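Succinate dehydrogenase subunit A (Mycolicibacterium smegmatis, PDB 7D6V) is the FAD-binding flavoprotein subunit of a mycobacterial succinate dehydrogenase and probably oxidises succinate to fumarate, passing the electrons on to the iron-sulfur subunit. Local coordinates at residues L107-K112 and L129-D134. Numbering follows the deposited sequence.
Sequences LFDRTK and LAHVGD
Asp109 holds the turn at His131-Gly133 with two hydrogen bonds, one from its backbone and one to its carboxylate. Its N donates to His131 O at 3.0 Å, a nearly straight bond (169° at the hydrogen) lying in the carbonyl plane. In return OD1 accepts Gly133 N at 3.2 Å, the amide arriving from above the carboxylate plane. Asp109 CG stands anti to its own carbonyl carbon (chi1 -73°), which carries the carboxylate across Val132 CA to that amide.

The same oxygen also lies near His131 CE1. Carboxylate and imidazole are turned 78° against each other, and the approach to ND1 is too poorly angled for a hydrogen bond, which leaves the two side chains in contact but not bonded.

Phe108 and Val132 pack against both carbonyl oxygen and carbon. The Phe108 ring presents its edge to the His131 carbonyl, while CD1 reaches Ala130 CB at 4.2 Å, the apolar pair of the contact. Val132 places CG2 3.6 Å from Leu107 O and also close to Asp109 OD2, with CB near Phe108 CA.

The loop after helix 84-102 is thereby joined to strand 129-130, the middle strand of a small antiparallel sheet, and to the residues that follow it, with the His131 side chain about 9 Å from the bound FAD. Gln140 of the iron-sulfur subunit donates to Leu107 O and, weakly, to Asp109 OD2, placing the contact at the subunit interface. With OD1 on the Gly133 amide and OD2 taking the weak bond from Gln140, the carboxylate links the turn to the partner subunit; such N-H donors would be expected to favour its ionised form.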
ATOM      1  N   LEU A 107      -1.762  14.130  -4.267  1.00 14.47           N
ATOM      2  CA  LEU A 107      -3.011  14.647  -3.712  1.00 14.47           C
ATOM      3  C   LEU A 107      -2.968  14.503  -2.194  1.00 14.47           C
ATOM      4  O   LEU A 107      -3.259  13.429  -1.660  1.00 14.47           O
ATOM      5  CB  LEU A 107      -4.215  13.918  -4.298  1.00 14.47           C
ATOM      6  CG  LEU A 107      -4.535  14.163  -5.770  1.00 14.47           C
ATOM      7  CD1 LEU A 107      -5.610  13.210  -6.227  1.00 14.47           C
ATOM      8  CD2 LEU A 107      -4.967  15.595  -5.990  1.00 14.47           C
ATOM      9  N   PHE A 108      -2.607  15.580  -1.504  1.00 15.04           N
ATOM     10  CA  PHE A 108      -2.661  15.607  -0.053  1.00 15.04           C
ATOM     11  C   PHE A 108      -4.070  15.956   0.417  1.00 15.04           C
ATOM     12  O   PHE A 108      -4.965  16.253  -0.377  1.00 15.04           O
ATOM     13  CB  PHE A 108      -1.666  16.623   0.505  1.00 15.04           C
ATOM     14  CG  PHE A 108      -0.231  16.280   0.245  1.00 15.04           C
ATOM     15  CD1 PHE A 108       0.476  15.489   1.131  1.00 15.04           C
ATOM     16  CD2 PHE A 108       0.415  16.758  -0.880  1.00 15.04           C
ATOM     17  CE1 PHE A 108       1.796  15.176   0.898  1.00 15.04           C
ATOM     18  CE2 PHE A 108       1.737  16.448  -1.119  1.00 15.04           C
ATOM     19  CZ  PHE A 108       2.428  15.657  -0.229  1.00 15.04           C
ATOM     20  N   ASP A 109      -4.265  15.910   1.730  1.00 15.35           N
ATOM     21  CA  ASP A 109      -5.480  16.455   2.312  1.00 15.35           C
ATOM     22  C   ASP A 109      -5.469  17.972   2.194  1.00 15.35           C
ATOM     23  O   ASP A 109      -4.412  18.605   2.153  1.00 15.35           O
ATOM     24  CB  ASP A 109      -5.613  16.034   3.774  1.00 15.35           C
ATOM     25  CG  ASP A 109      -5.980  14.575   3.927  1.00 15.35           C
ATOM     26  OD1 ASP A 109      -5.640  13.983   4.970  1.00 15.35           O
ATOM     27  OD2 ASP A 109      -6.607  14.017   3.005  1.00 15.35           O
ATOM     28  N   ARG A 110      -6.657  18.559   2.132  1.00 14.88           N
ATOM     29  CA  ARG A 110      -6.798  19.976   1.837  1.00 14.88           C
ATOM     30  C   ARG A 110      -7.370  20.728   3.028  1.00 14.88           C
ATOM     31  O   ARG A 110      -8.052  20.155   3.881  1.00 14.88           O
ATOM     32  CB  ARG A 110      -7.691  20.200   0.613  1.00 14.88           C
ATOM     33  CG  ARG A 110      -7.487  19.205  -0.513  1.00 14.88           C
ATOM     34  CD  ARG A 110      -6.061  19.224  -1.034  1.00 14.88           C
ATOM     35  NE  ARG A 110      -5.676  20.522  -1.573  1.00 14.88           N
ATOM     36  CZ  ARG A 110      -4.455  20.812  -2.007  1.00 14.88           C
ATOM     37  NH1 ARG A 110      -3.505  19.894  -1.961  1.00 14.88           N
ATOM     38  NH2 ARG A 110      -4.184  22.015  -2.484  1.00 14.88           N
ATOM     39  N   THR A 111      -7.072  22.024   3.081  1.00 16.21           N
ATOM     40  CA  THR A 111      -7.679  22.928   4.041  1.00 16.21           C
ATOM     41  C   THR A 111      -8.919  23.577   3.426  1.00 16.21           C
ATOM     42  O   THR A 111      -9.314  23.282   2.296  1.00 16.21           O
ATOM     43  CB  THR A 111      -6.676  23.987   4.495  1.00 16.21           C
ATOM     44  OG1 THR A 111      -6.398  24.884   3.413  1.00 16.21           O
ATOM     45  CG2 THR A 111      -5.389  23.342   4.946  1.00 16.21           C
ATOM     46  N   LYS A 112      -9.548  24.474   4.189  1.00 18.61           N
ATOM     47  CA  LYS A 112     -10.720  25.182   3.684  1.00 18.61           C
ATOM     48  C   LYS A 112     -10.361  26.139   2.555  1.00 18.61           C
ATOM     49  O   LYS A 112     -11.186  26.383   1.668  1.00 18.61           O
ATOM     50  CB  LYS A 112     -11.406  25.939   4.821  1.00 18.61           C
ATOM     51  CG  LYS A 112     -11.916  25.082   5.981  1.00 18.61           C
ATOM     52  CD  LYS A 112     -13.127  24.228   5.615  1.00 18.61           C
ATOM     53  CE  LYS A 112     -12.750  22.823   5.169  1.00 18.61           C
ATOM     54  NZ  LYS A 112     -13.953  21.985   4.923  1.00 18.61           N
ATOM     55  N   LEU A 129       3.111  19.061   9.323  1.00 14.31           N
ATOM     56  CA  LEU A 129       3.223  17.780   8.633  1.00 14.31           C
ATOM     57  C   LEU A 129       2.148  17.684   7.560  1.00 14.31           C
ATOM     58  O   LEU A 129       0.972  17.468   7.859  1.00 14.31           O
ATOM     59  CB  LEU A 129       3.129  16.631   9.629  1.00 14.31           C
ATOM     60  CG  LEU A 129       4.459  16.138  10.205  1.00 14.31           C
ATOM     61  CD1 LEU A 129       5.083  17.180  11.112  1.00 14.31           C
ATOM     62  CD2 LEU A 129       4.266  14.834  10.951  1.00 14.31           C
ATOM     63  N   ALA A 130       2.554  17.846   6.303  1.00 14.51           N
ATOM     64  CA  ALA A 130       1.658  17.594   5.186  1.00 14.51           C
ATOM     65  C   ALA A 130       1.349  16.106   5.107  1.00 14.51           C
ATOM     66  O   ALA A 130       2.258  15.274   5.119  1.00 14.51           O
ATOM     67  CB  ALA A 130       2.287  18.075   3.882  1.00 14.51           C
ATOM     68  N   HIS A 131       0.067  15.770   5.010  1.00 15.41           N
ATOM     69  CA  HIS A 131      -0.365  14.391   5.167  1.00 15.41           C
ATOM     70  C   HIS A 131      -1.530  14.094   4.237  1.00 15.41           C
ATOM     71  O   HIS A 131      -2.200  14.996   3.731  1.00 15.41           O
ATOM     72  CB  HIS A 131      -0.786  14.108   6.612  1.00 15.41           C
ATOM     73  CG  HIS A 131      -1.996  14.875   7.037  1.00 15.41           C
ATOM     74  ND1 HIS A 131      -3.253  14.315   7.087  1.00 15.41           N
ATOM     75  CD2 HIS A 131      -2.148  16.171   7.396  1.00 15.41           C
ATOM     76  CE1 HIS A 131      -4.124  15.227   7.475  1.00 15.41           C
ATOM     77  NE2 HIS A 131      -3.479  16.362   7.669  1.00 15.41           N
ATOM     78  N   VAL A 132      -1.748  12.802   4.009  1.00 16.10           N
ATOM     79  CA  VAL A 132      -2.975  12.283   3.413  1.00 16.10           C
ATOM     80  C   VAL A 132      -3.335  10.999   4.158  1.00 16.10           C
ATOM     81  O   VAL A 132      -2.592  10.013   4.101  1.00 16.10           O
ATOM     82  CB  VAL A 132      -2.855  12.055   1.893  1.00 16.10           C
ATOM     83  CG1 VAL A 132      -1.791  11.020   1.530  1.00 16.10           C
ATOM     84  CG2 VAL A 132      -4.196  11.639   1.323  1.00 16.10           C
ATOM     85  N   GLY A 133      -4.444  11.027   4.894  1.00 17.06           N
ATOM     86  CA  GLY A 133      -4.794   9.903   5.748  1.00 17.06           C
ATOM     87  C   GLY A 133      -3.650   9.569   6.676  1.00 17.06           C
ATOM     88  O   GLY A 133      -3.016  10.454   7.258  1.00 17.06           O
ATOM     89  N   ASP A 134      -3.366   8.279   6.814  1.00 18.81           N
ATOM     90  CA  ASP A 134      -2.053   7.826   7.254  1.00 18.81           C
ATOM     91  C   ASP A 134      -1.492   6.921   6.163  1.00 18.81           C
ATOM     92  O   ASP A 134      -1.407   5.701   6.321  1.00 18.81           O
ATOM     93  CB  ASP A 134      -2.156   7.094   8.596  1.00 18.81           C
ATOM     94  CG  ASP A 134      -2.518   8.018   9.740  1.00 18.81           C
ATOM     95  OD1 ASP A 134      -2.169   9.214   9.678  1.00 18.81           O
ATOM     96  OD2 ASP A 134      -3.159   7.548  10.702  1.00 18.81           O
TER